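Local coordinates for protein ectonucleotide pyrophosphatase/phosphodiesterase family member 5 (Mus musculus, PDB 5VEO) that probably hydrolyses phosphodiester bonds of nucleotide substrates as a zinc-dependent ectoenzyme, at residues F70-P84 / R290-I302. The protein carries 1 engineered substitution. Sequence-based numbering, arbitrary orientation.
With NAG (2-acetamido-2-deoxy-beta-D-glucopyranose), chain H; AMP (adenosine monophosphate), chain Q.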
ATOM      1  N   PHE A  70      -6.710  -5.406   8.784  1.00 12.04           N
ATOM      2  CA  PHE A  70      -6.644  -6.238   7.593  1.00 11.43           C
ATOM      3  C   PHE A  70      -7.722  -5.822   6.600  1.00  9.68           C
ATOM      4  O   PHE A  70      -8.708  -5.155   6.953  1.00 12.14           O
ATOM      5  CB  PHE A  70      -6.818  -7.706   7.963  1.00 14.97           C
ATOM      6  CG  PHE A  70      -5.680  -8.255   8.747  1.00 17.89           C
ATOM      7  CD1 PHE A  70      -4.428  -8.358   8.174  1.00 19.68           C
ATOM      8  CD2 PHE A  70      -5.852  -8.664  10.056  1.00 23.50           C
ATOM      9  CE1 PHE A  70      -3.364  -8.878   8.889  1.00 26.39           C
ATOM     10  CE2 PHE A  70      -4.791  -9.189  10.779  1.00 25.13           C
ATOM     11  CZ  PHE A  70      -3.546  -9.282  10.200  1.00 24.45           C
ATOM     12  N   ALA A  71      -7.515  -6.210   5.333  1.00 10.69           N
ATOM     13  CA  ALA A  71      -8.390  -5.740   4.259  1.00 11.48           C
ATOM     14  C   ALA A  71      -9.830  -6.227   4.412  1.00 12.31           C
ATOM     15  O   ALA A  71     -10.763  -5.501   4.049  1.00 12.41           O
ATOM     16  CB  ALA A  71      -7.835  -6.156   2.893  1.00 11.22           C
ATOM     17  N   GLU A  72     -10.051  -7.439   4.932  1.00 12.29           N
ATOM     18  CA  GLU A  72     -11.430  -7.879   5.082  1.00 13.77           C
ATOM     19  C   GLU A  72     -12.196  -7.004   6.066  1.00 14.49           C
ATOM     20  O   GLU A  72     -13.428  -6.944   5.986  1.00 15.60           O
ATOM     21  CB  GLU A  72     -11.494  -9.354   5.510  1.00 15.22           C
ATOM     22  CG  GLU A  72     -11.048  -9.626   6.951  1.00 16.11           C
ATOM     23  CD  GLU A  72     -10.965 -11.108   7.292  1.00 18.39           C
ATOM     24  OE1 GLU A  72     -10.553 -11.424   8.431  1.00 23.03           O
ATOM     25  OE2 GLU A  72     -11.307 -11.954   6.441  1.00 19.59           O
ATOM     26  N   ASN A  73     -11.495  -6.324   6.979  1.00 14.04           N
ATOM     27  CA  ASN A  73     -12.105  -5.431   7.951  1.00 14.17           C
ATOM     28  C   ASN A  73     -12.221  -3.998   7.447  1.00 15.99           C
ATOM     29  O   ASN A  73     -13.267  -3.377   7.646  1.00 18.62           O
ATOM     30  CB  ASN A  73     -11.311  -5.457   9.252  1.00 17.77           C
ATOM     31  CG  ASN A  73     -11.178  -6.857   9.807  1.00 22.39           C
ATOM     32  OD1 ASN A  73     -10.090  -7.409   9.871  1.00 30.04           O
ATOM     33  ND2 ASN A  73     -12.296  -7.453  10.160  1.00 24.03           N
ATOM     34  N   HIS A  74     -11.190  -3.428   6.810  1.00 12.89           N
ATOM     35  CA  HIS A  74     -11.372  -2.038   6.401  1.00 10.73           C
ATOM     36  C   HIS A  74     -12.082  -1.893   5.060  1.00 10.95           C
ATOM     37  O   HIS A  74     -12.529  -0.790   4.744  1.00 14.10           O
ATOM     38  CB  HIS A  74     -10.051  -1.262   6.425  1.00 12.32           C
ATOM     39  CG  HIS A  74      -8.995  -1.742   5.482  1.00 11.72           C
ATOM     40  ND1 HIS A  74      -9.207  -1.929   4.131  1.00 11.38           N
ATOM     41  CD2 HIS A  74      -7.680  -1.985   5.695  1.00 11.43           C
ATOM     42  CE1 HIS A  74      -8.072  -2.286   3.558  1.00 10.91           C
ATOM     43  NE2 HIS A  74      -7.131  -2.335   4.487  1.00  9.14           N
ATOM     44  N   GLY A  75     -12.235  -2.975   4.290  1.00 12.20           N
ATOM     45  CA  GLY A  75     -13.103  -3.006   3.129  1.00 13.58           C
ATOM     46  C   GLY A  75     -12.489  -2.554   1.821  1.00 11.72           C
ATOM     47  O   GLY A  75     -13.144  -2.680   0.776  1.00 11.18           O
ATOM     48  N   ILE A  76     -11.258  -2.053   1.831  1.00 11.31           N
ATOM     49  CA  ILE A  76     -10.556  -1.710   0.583  1.00  8.44           C
ATOM     50  C   ILE A  76      -9.741  -2.949   0.229  1.00  9.37           C
ATOM     51  O   ILE A  76      -8.558  -3.084   0.560  1.00 11.00           O
ATOM     52  CB  ILE A  76      -9.697  -0.447   0.725  1.00 12.21           C
ATOM     53  CG1 ILE A  76     -10.546   0.776   1.111  1.00 13.48           C
ATOM     54  CG2 ILE A  76      -8.941  -0.171  -0.567  1.00 12.63           C
ATOM     55  CD1 ILE A  76     -11.499   1.256   0.034  1.00 16.09           C
ATOM     56  N   VAL A  77     -10.414  -3.914  -0.408  1.00 11.28           N
ATOM     57  CA  VAL A  77      -9.809  -5.232  -0.606  1.00 12.81           C
ATOM     58  C   VAL A  77      -8.961  -5.315  -1.871  1.00  9.30           C
ATOM     59  O   VAL A  77      -8.178  -6.261  -2.009  1.00 11.77           O
ATOM     60  CB  VAL A  77     -10.865  -6.358  -0.615  1.00 11.99           C
ATOM     61  CG1 VAL A  77     -11.727  -6.298   0.642  1.00 14.97           C
ATOM     62  CG2 VAL A  77     -11.747  -6.319  -1.841  1.00 14.17           C
ATOM     63  N   ALA A  78      -9.058  -4.343  -2.769  1.00 10.35           N
ATOM     64  CA  ALA A  78      -8.310  -4.349  -4.015  1.00  9.16           C
ATOM     65  C   ALA A  78      -8.355  -2.946  -4.605  1.00  9.87           C
ATOM     66  O   ALA A  78      -9.121  -2.090  -4.156  1.00  9.73           O
ATOM     67  CB  ALA A  78      -8.888  -5.374  -4.998  1.00  9.84           C
ATOM     68  N   ASN A  79      -7.540  -2.726  -5.648  1.00  9.12           N
ATOM     69  CA  ASN A  79      -7.609  -1.491  -6.419  1.00  8.69           C
ATOM     70  C   ASN A  79      -8.816  -1.468  -7.336  1.00  9.72           C
ATOM     71  O   ASN A  79      -9.209  -0.395  -7.785  1.00 11.20           O
ATOM     72  CB  ASN A  79      -6.378  -1.304  -7.294  1.00  9.53           C
ATOM     73  CG  ASN A  79      -5.096  -1.142  -6.503  1.00  8.47           C
ATOM     74  OD1 ASN A  79      -5.082  -0.831  -5.301  1.00  7.68           O
ATOM     75  ND2 ASN A  79      -4.000  -1.314  -7.203  1.00  8.31           N
ATOM     76  N   ASP A  80      -9.356  -2.640  -7.658  1.00 10.68           N
ATOM     77  CA  ASP A  80     -10.547  -2.795  -8.486  1.00 10.75           C
ATOM     78  C   ASP A  80     -11.480  -3.737  -7.754  1.00 10.01           C
ATOM     79  O   ASP A  80     -11.100  -4.873  -7.455  1.00 11.08           O
ATOM     80  CB  ASP A  80     -10.202  -3.343  -9.869  1.00 12.38           C
ATOM     81  CG  ASP A  80      -9.446  -2.342 -10.699  1.00 17.56           C
ATOM     82  OD1 ASP A  80      -8.206  -2.370 -10.665  1.00 26.41           O
ATOM     83  OD2 ASP A  80     -10.087  -1.510 -11.364  1.00 23.08           O
ATOM     84  N   MET A  81     -12.681  -3.254  -7.448  1.00 10.01           N
ATOM     85  CA  MET A  81     -13.630  -3.984  -6.623  1.00 11.83           C
ATOM     86  C   MET A  81     -15.028  -3.865  -7.198  1.00 12.88           C
ATOM     87  O   MET A  81     -15.352  -2.931  -7.938  1.00 12.39           O
ATOM     88  CB  MET A  81     -13.702  -3.442  -5.200  1.00 13.92           C
ATOM     89  CG  MET A  81     -12.443  -3.534  -4.405  1.00 14.32           C
ATOM     90  SD  MET A  81     -12.700  -2.866  -2.753  1.00 13.73           S
ATOM     91  CE  MET A  81     -12.443  -1.117  -3.019  1.00 15.39           C
ATOM     92  N   PHE A  82     -15.873  -4.797  -6.783  1.00 10.70           N
ATOM     93  CA  PHE A  82     -17.303  -4.720  -7.028  1.00 12.01           C
ATOM     94  C   PHE A  82     -18.000  -5.074  -5.727  1.00 13.70           C
ATOM     95  O   PHE A  82     -17.751  -6.142  -5.150  1.00 13.88           O
ATOM     96  CB  PHE A  82     -17.744  -5.662  -8.146  1.00 13.38           C
ATOM     97  CG  PHE A  82     -19.246  -5.738  -8.306  1.00 14.01           C
ATOM     98  CD1 PHE A  82     -19.968  -4.618  -8.678  1.00 15.28           C
ATOM     99  CD2 PHE A  82     -19.923  -6.910  -8.050  1.00 16.70           C
ATOM    100  CE1 PHE A  82     -21.361  -4.676  -8.824  1.00 18.79           C
ATOM    101  CE2 PHE A  82     -21.327  -6.966  -8.178  1.00 17.66           C
ATOM    102  CZ  PHE A  82     -22.020  -5.853  -8.571  1.00 18.32           C
ATOM    103  N   ASP A  83     -18.867  -4.170  -5.270  1.00 13.71           N
ATOM    104  CA  ASP A  83     -19.641  -4.412  -4.067  1.00 13.96           C
ATOM    105  C   ASP A  83     -21.051  -4.820  -4.480  1.00 16.72           C
ATOM    106  O   ASP A  83     -21.782  -4.004  -5.066  1.00 16.65           O
ATOM    107  CB  ASP A  83     -19.664  -3.168  -3.174  1.00 15.58           C
ATOM    108  CG  ASP A  83     -20.373  -3.410  -1.856  1.00 16.41           C
ATOM    109  OD1 ASP A  83     -19.847  -2.996  -0.798  1.00 15.56           O
ATOM    110  OD2 ASP A  83     -21.465  -4.016  -1.872  1.00 21.22           O
ATOM    111  N   PRO A  84     -21.453  -6.071  -4.242  1.00 17.27           N
ATOM    112  CA  PRO A  84     -22.734  -6.556  -4.760  1.00 20.29           C
ATOM    113  C   PRO A  84     -23.928  -6.035  -3.984  1.00 21.12           C
ATOM    114  O   PRO A  84     -25.063  -6.117  -4.489  1.00 24.90           O
ATOM    115  CB  PRO A  84     -22.590  -8.072  -4.620  1.00 21.86           C
ATOM    116  CG  PRO A  84     -21.715  -8.224  -3.415  1.00 21.80           C
ATOM    117  CD  PRO A  84     -20.696  -7.136  -3.560  1.00 18.37           C
ATOM    118  N   ARG A 290      -4.808 -17.003   6.846  1.00 14.99           N
ATOM    119  CA  ARG A 290      -3.672 -16.148   7.162  1.00 15.28           C
ATOM    120  C   ARG A 290      -3.673 -14.865   6.347  1.00 15.26           C
ATOM    121  O   ARG A 290      -2.977 -13.917   6.730  1.00 16.91           O
ATOM    122  CB  ARG A 290      -2.357 -16.882   6.942  1.00 14.68           C
ATOM    123  CG  ARG A 290      -2.070 -17.267   5.518  1.00 15.90           C
ATOM    124  CD  ARG A 290      -0.766 -18.054   5.441  1.00 17.64           C
ATOM    125  NE  ARG A 290      -0.580 -18.590   4.102  1.00 16.55           N
ATOM    126  CZ  ARG A 290       0.044 -17.944   3.118  1.00 18.59           C
ATOM    127  NH1 ARG A 290       0.585 -16.746   3.322  1.00 13.94           N
ATOM    128  NH2 ARG A 290       0.135 -18.508   1.929  1.00 20.13           N
ATOM    129  N   TRP A 291      -4.425 -14.815   5.240  1.00 14.04           N
ATOM    130  CA  TRP A 291      -4.536 -13.596   4.441  1.00 10.27           C
ATOM    131  C   TRP A 291      -5.582 -12.623   4.973  1.00 12.33           C
ATOM    132  O   TRP A 291      -5.576 -11.459   4.557  1.00 11.82           O
ATOM    133  CB  TRP A 291      -4.873 -13.941   2.992  1.00 10.93           C
ATOM    134  CG  TRP A 291      -3.739 -14.490   2.205  1.00 11.38           C
ATOM    135  CD1 TRP A 291      -2.399 -14.310   2.445  1.00  8.99           C
ATOM    136  CD2 TRP A 291      -3.824 -15.291   1.020  1.00 13.21           C
ATOM    137  NE1 TRP A 291      -1.657 -14.949   1.489  1.00 11.78           N
ATOM    138  CE2 TRP A 291      -2.502 -15.555   0.598  1.00 11.62           C
ATOM    139  CE3 TRP A 291      -4.883 -15.798   0.270  1.00 11.52           C
ATOM    140  CZ2 TRP A 291      -2.217 -16.333  -0.528  1.00 11.33           C
ATOM    141  CZ3 TRP A 291      -4.604 -16.570  -0.839  1.00 13.79           C
ATOM    142  CH2 TRP A 291      -3.280 -16.814  -1.240  1.00 13.93           C
ATOM    143  N   HIS A 292      -6.465 -13.063   5.869  1.00 12.53           N
ATOM    144  CA  HIS A 292      -7.469 -12.179   6.475  1.00 15.12           C
ATOM    145  C   HIS A 292      -8.180 -11.392   5.390  1.00 14.62           C
ATOM    146  O   HIS A 292      -8.249 -10.154   5.388  1.00 15.19           O
ATOM    147  CB  HIS A 292      -6.824 -11.273   7.507  1.00 18.00           C
ATOM    148  CG  HIS A 292      -6.052 -12.039   8.527  1.00 17.99           C
ATOM    149  ND1 HIS A 292      -6.649 -12.956   9.364  1.00 22.38           N
ATOM    150  CD2 HIS A 292      -4.726 -12.089   8.793  1.00 21.62           C
ATOM    151  CE1 HIS A 292      -5.728 -13.517  10.124  1.00 24.31           C
ATOM    152  NE2 HIS A 292      -4.553 -13.005   9.802  1.00 21.61           N
ATOM    153  N   TYR A 293      -8.675 -12.137   4.417  1.00 14.01           N
ATOM    154  CA  TYR A 293      -9.171 -11.531   3.208  1.00 15.42           C
ATOM    155  C   TYR A 293     -10.637 -11.842   2.947  1.00 23.59           C
ATOM    156  O   TYR A 293     -11.333 -10.973   2.432  1.00 28.91           O
ATOM    157  CB  TYR A 293      -8.272 -11.956   2.026  1.00 12.30           C
ATOM    158  CG  TYR A 293      -8.423 -11.101   0.810  1.00 12.92           C
ATOM    159  CD1 TYR A 293      -8.988 -11.602  -0.350  1.00 14.68           C
ATOM    160  CD2 TYR A 293      -8.020  -9.776   0.828  1.00 10.39           C
ATOM    161  CE1 TYR A 293      -9.130 -10.811  -1.467  1.00 13.55           C
ATOM    162  CE2 TYR A 293      -8.154  -8.970  -0.285  1.00 10.29           C
ATOM    163  CZ  TYR A 293      -8.742  -9.488  -1.425  1.00  8.50           C
ATOM    164  OH  TYR A 293      -8.889  -8.726  -2.554  1.00 12.78           O
ATOM    165  N   LYS A 294     -11.161 -12.935   3.472  1.00 16.38           N
ATOM    166  CA  LYS A 294     -12.397 -13.542   2.979  1.00 14.51           C
ATOM    167  C   LYS A 294     -13.680 -13.009   3.606  1.00 16.03           C
ATOM    168  O   LYS A 294     -14.740 -13.154   2.990  1.00 17.60           O
ATOM    169  CB  LYS A 294     -12.309 -15.063   3.176  1.00 22.82           C
ATOM    170  CG  LYS A 294     -12.675 -15.561   4.539  1.00 26.42           C
ATOM    171  CD  LYS A 294     -12.778 -17.091   4.535  1.00 33.03           C
ATOM    172  CE  LYS A 294     -11.493 -17.659   4.966  1.00 34.03           C
ATOM    173  NZ  LYS A 294     -11.483 -19.147   4.963  1.00 30.21           N
ATOM    174  N   HIS A 295     -13.636 -12.403   4.792  1.00 17.78           N
ATOM    175  CA  HIS A 295     -14.865 -12.045   5.506  1.00 18.45           C
ATOM    176  C   HIS A 295     -15.350 -10.655   5.102  1.00 16.29           C
ATOM    177  O   HIS A 295     -15.428  -9.731   5.907  1.00 19.54           O
ATOM    178  CB  HIS A 295     -14.645 -12.132   7.013  1.00 22.50           C
ATOM    179  CG  HIS A 295     -14.307 -13.508   7.491  1.00 23.75           C
ATOM    180  ND1 HIS A 295     -15.175 -14.572   7.370  1.00 31.11           N
ATOM    181  CD2 HIS A 295     -13.190 -13.999   8.078  1.00 26.65           C
ATOM    182  CE1 HIS A 295     -14.615 -15.655   7.879  1.00 31.54           C
ATOM    183  NE2 HIS A 295     -13.410 -15.335   8.317  1.00 30.66           N
ATOM    184  N   ASN A 296     -15.687 -10.524   3.822  1.00 18.50           N
ATOM    185  CA  ASN A 296     -16.145  -9.254   3.286  1.00 16.13           C
ATOM    186  C   ASN A 296     -16.887  -9.525   1.988  1.00 15.02           C
ATOM    187  O   ASN A 296     -16.428 -10.321   1.170  1.00 16.22           O
ATOM    188  CB  ASN A 296     -14.974  -8.298   3.037  1.00 13.42           C
ATOM    189  CG  ASN A 296     -15.427  -6.870   2.838  1.00 17.74           C
ATOM    190  OD1 ASN A 296     -15.976  -6.518   1.787  1.00 17.45           O
ATOM    191  ND2 ASN A 296     -15.200  -6.034   3.845  1.00 16.46           N
ATOM    192  N   ASP A 297     -18.035  -8.860   1.804  1.00 19.03           N
ATOM    193  CA  ASP A 297     -18.836  -9.110   0.611  1.00 20.19           C
ATOM    194  C   ASP A 297     -18.176  -8.581  -0.667  1.00 17.47           C
ATOM    195  O   ASP A 297     -18.656  -8.889  -1.769  1.00 17.98           O
ATOM    196  CB  ASP A 297     -20.233  -8.504   0.780  1.00 25.46           C
ATOM    197  CG  ASP A 297     -21.023  -9.145   1.923  1.00 40.05           C
ATOM    198  OD1 ASP A 297     -20.782 -10.334   2.242  1.00 44.90           O
ATOM    199  OD2 ASP A 297     -21.902  -8.455   2.491  1.00 45.89           O
ATOM    200  N   ARG A 298     -17.088  -7.819  -0.560  1.00 14.53           N
ATOM    201  CA  ARG A 298     -16.321  -7.412  -1.736  1.00 12.46           C
ATOM    202  C   ARG A 298     -15.288  -8.444  -2.164  1.00 14.03           C
ATOM    203  O   ARG A 298     -14.605  -8.243  -3.178  1.00 15.16           O
ATOM    204  CB  ARG A 298     -15.631  -6.075  -1.472  1.00 12.95           C
ATOM    205  CG  ARG A 298     -16.627  -4.968  -1.270  1.00 13.84           C
ATOM    206  CD  ARG A 298     -16.023  -3.789  -0.577  1.00 14.24           C
ATOM    207  NE  ARG A 298     -17.076  -2.823  -0.289  1.00 14.25           N
ATOM    208  CZ  ARG A 298     -16.915  -1.722   0.428  1.00 14.89           C
ATOM    209  NH1 ARG A 298     -15.732  -1.418   0.945  1.00 17.00           N
ATOM    210  NH2 ARG A 298     -17.962  -0.936   0.636  1.00 18.78           N
ATOM    211  N   VAL A 299     -15.161  -9.545  -1.436  1.00 13.25           N
ATOM    212  CA  VAL A 299     -14.372 -10.675  -1.906  1.00 12.57           C
ATOM    213  C   VAL A 299     -15.270 -11.530  -2.791  1.00 13.69           C
ATOM    214  O   VAL A 299     -16.350 -11.978  -2.369  1.00 15.56           O
ATOM    215  CB  VAL A 299     -13.792 -11.473  -0.734  1.00 12.96           C
ATOM    216  CG1 VAL A 299     -12.986 -12.665  -1.228  1.00 14.76           C
ATOM    217  CG2 VAL A 299     -12.947 -10.559   0.138  1.00 15.47           C
ATOM    218  N   GLN A 300     -14.847 -11.717  -4.038  1.00 14.43           N
ATOM    219  CA  GLN A 300     -15.696 -12.360  -5.028  1.00 14.67           C
ATOM    220  C   GLN A 300     -15.814 -13.863  -4.771  1.00 15.54           C
ATOM    221  O   GLN A 300     -15.030 -14.436  -4.012  1.00 13.86           O
ATOM    222  CB  GLN A 300     -15.152 -12.097  -6.428  1.00 12.78           C
ATOM    223  CG  GLN A 300     -15.199 -10.621  -6.832  1.00 13.41           C
ATOM    224  CD  GLN A 300     -16.596 -10.054  -6.731  1.00 14.18           C
ATOM    225  OE1 GLN A 300     -17.570 -10.704  -7.122  1.00 15.95           O
ATOM    226  NE2 GLN A 300     -16.709  -8.848  -6.178  1.00 14.97           N
ATOM    227  N   PRO A 301     -16.798 -14.523  -5.398  1.00 14.58           N
ATOM    228  CA  PRO A 301     -17.040 -15.943  -5.080  1.00 15.14           C
ATOM    229  C   PRO A 301     -15.881 -16.860  -5.404  1.00 14.95           C
ATOM    230  O   PRO A 301     -15.748 -17.920  -4.776  1.00 15.35           O
ATOM    231  CB  PRO A 301     -18.267 -16.292  -5.934  1.00 15.82           C
ATOM    232  CG  PRO A 301     -18.971 -15.010  -6.134  1.00 19.48           C
ATOM    233  CD  PRO A 301     -17.877 -13.959  -6.230  1.00 15.72           C
ATOM    234  N   ILE A 302     -15.073 -16.512  -6.404  1.00 12.77           N
ATOM    235  CA  ILE A 302     -13.887 -17.273  -6.770  1.00 11.95           C
ATOM    236  C   ILE A 302     -12.730 -16.292  -6.809  1.00 12.65           C
ATOM    237  O   ILE A 302     -12.844 -15.216  -7.407  1.00 14.08           O
ATOM    238  CB  ILE A 302     -14.043 -17.981  -8.128  1.00 13.95           C
ATOM    239  CG1 ILE A 302     -15.119 -19.064  -8.035  1.00 19.50           C
ATOM    240  CG2 ILE A 302     -12.722 -18.601  -8.580  1.00 17.94           C
ATOM    241  CD1 ILE A 302     -15.449 -19.751  -9.352  1.00 19.90           C
TER
HETATM  242  C1  NAG H 510      -9.026  -7.397  13.281  1.00 26.32           C
HETATM  243  C2  NAG H 510      -9.545  -8.752  13.709  1.00 28.53           C
HETATM  244  C3  NAG H 510     -11.062  -8.775  13.614  1.00 31.45           C
HETATM  245  C4  NAG H 510     -11.678  -7.591  14.346  1.00 33.37           C
HETATM  246  C5  NAG H 510     -11.009  -6.279  13.943  1.00 31.08           C
HETATM  247  C6  NAG H 510     -11.443  -5.111  14.796  1.00 33.41           C
HETATM  248  C7  NAG H 510      -8.180 -10.768  13.411  1.00 30.11           C
HETATM  249  C8  NAG H 510      -7.733 -11.826  12.449  1.00 33.03           C
HETATM  250  N2  NAG H 510      -8.979  -9.824  12.908  1.00 29.42           N
HETATM  251  O3  NAG H 510     -11.527  -9.993  14.176  1.00 34.83           O
HETATM  252  O4  NAG H 510     -13.062  -7.518  14.028  1.00 43.19           O
HETATM  253  O5  NAG H 510      -9.592  -6.393  14.104  1.00 26.58           O
HETATM  254  O6  NAG H 510     -11.397  -5.443  16.177  1.00 35.46           O
HETATM  255  O7  NAG H 510      -7.842 -10.774  14.590  1.00 32.21           O
HETATM  256  P   AMP Q 524      -0.322   0.012  -7.270  1.00  7.97           P
HETATM  257  O1P AMP Q 524      -1.299  -0.962  -6.684  1.00  9.16           O
HETATM  258  O2P AMP Q 524       0.235  -0.479  -8.611  1.00  7.94           O
HETATM  259  O3P AMP Q 524       0.812   0.375  -6.314  1.00  8.37           O
HETATM  260  O5' AMP Q 524      -1.091   1.384  -7.570  1.00 10.53           O
HETATM  261  C5' AMP Q 524      -0.338   2.605  -7.622  1.00 11.55           C
HETATM  262  C4' AMP Q 524      -0.850   3.588  -8.638  1.00 10.46           C
HETATM  263  O4' AMP Q 524      -2.034   4.186  -8.128  1.00 15.30           O
HETATM  264  C3' AMP Q 524       0.113   4.750  -8.893  1.00 12.73           C
HETATM  265  O3' AMP Q 524       0.722   4.619 -10.159  1.00 20.69           O
HETATM  266  C2' AMP Q 524      -0.765   6.005  -8.857  1.00 14.89           C
HETATM  267  O2' AMP Q 524      -0.640   6.850  -9.968  1.00 22.33           O
HETATM  268  C1' AMP Q 524      -2.168   5.447  -8.735  1.00 16.30           C
HETATM  269  N9  AMP Q 524      -3.035   6.261  -7.913  1.00 15.95           N
HETATM  270  C8  AMP Q 524      -2.915   6.525  -6.600  1.00 16.93           C
HETATM  271  N7  AMP Q 524      -3.944   7.310  -6.196  1.00 15.49           N
HETATM  272  C5  AMP Q 524      -4.717   7.524  -7.293  1.00 15.19           C
HETATM  273  C6  AMP Q 524      -5.966   8.252  -7.595  1.00 16.24           C
HETATM  274  N6  AMP Q 524      -6.602   8.925  -6.619  1.00 17.62           N
HETATM  275  N1  AMP Q 524      -6.441   8.223  -8.853  1.00 17.15           N
HETATM  276  C2  AMP Q 524      -5.829   7.556  -9.848  1.00 21.77           C
HETATM  277  N3  AMP Q 524      -4.696   6.860  -9.660  1.00 19.39           N
HETATM  278  C4  AMP Q 524      -4.114   6.836  -8.418  1.00 15.36           C
HETATM  279  O   HOH W   1      -5.916  -8.467   4.376  1.00 11.82           O
HETATM  280  O   HOH W   2      -9.398 -13.555   9.385  1.00 26.74           O
HETATM  281  O   HOH W   3     -14.667   0.468   3.657  1.00 17.62           O
HETATM  282  O   HOH W   4     -14.457  -6.974  -5.498  1.00 12.45           O
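The loop 290-302 runs along helix 71-74 and on to strand 80-83, its CA atoms closest at Glu-72 with Tyr-293 and at Asp-83 with Arg-298. At the helix start, Glu-72 N donates to His-292 O at 3.3 Å. The Phe-70 ring lies under His-292, whose CD2 sits over the ring centre, with the two planes 31° apart. His-292 CB adds a CH-pi contact on the same ring. Glu-72 has CG between its backbone N and carbonyl carbon (chi1 71°) and is extended beyond, which carries its carboxylate past His-292 to the turn at His-295. There OE2 accepts from His-295 N at 2.9 Å, on the anti side but tilted out of the carboxylate plane, while water 2 joins OE1 to His-292 ND1. Asn-296 ND2 reaches Glu-72 O from above the carbonyl plane, at 2.9 Å. Its OD1 takes Arg-298 N in an Asx turn, so the amide is fixed from both ends. The Tyr-293 side chain crosses Val-77 at about a right angle, and its OH donates to Val-77 O at 2.6 Å from above the carbonyl plane. Arg-298 stretches out between two partners at the edge of its guanidinium. NH1 donates to Gly-75 O at 2.9 Å, and NE and NH2 both grip Asp-83 OD1, NE at 2.8 Å. Asp-83 OD2 is held by the backbone N of Ile-85 and Leu-86. A methionine in place of Arg-298 would probably leave the Asp-83 carboxylate without its countercharge and Gly-75 O without this donor. Water 4 links Phe-82 N, Arg-298 O and Gln-300 NE2. Asn-79 donates to AMP O1P, and an N-acetylglucosamine, probably linked to Asn-375, lies by His-292. The contact thus ties the loop before strand 302-306 to the chain at the nucleotide pocket, through backbone carbonyls that accept side-chain hydrogen bonds and one buried ion pair.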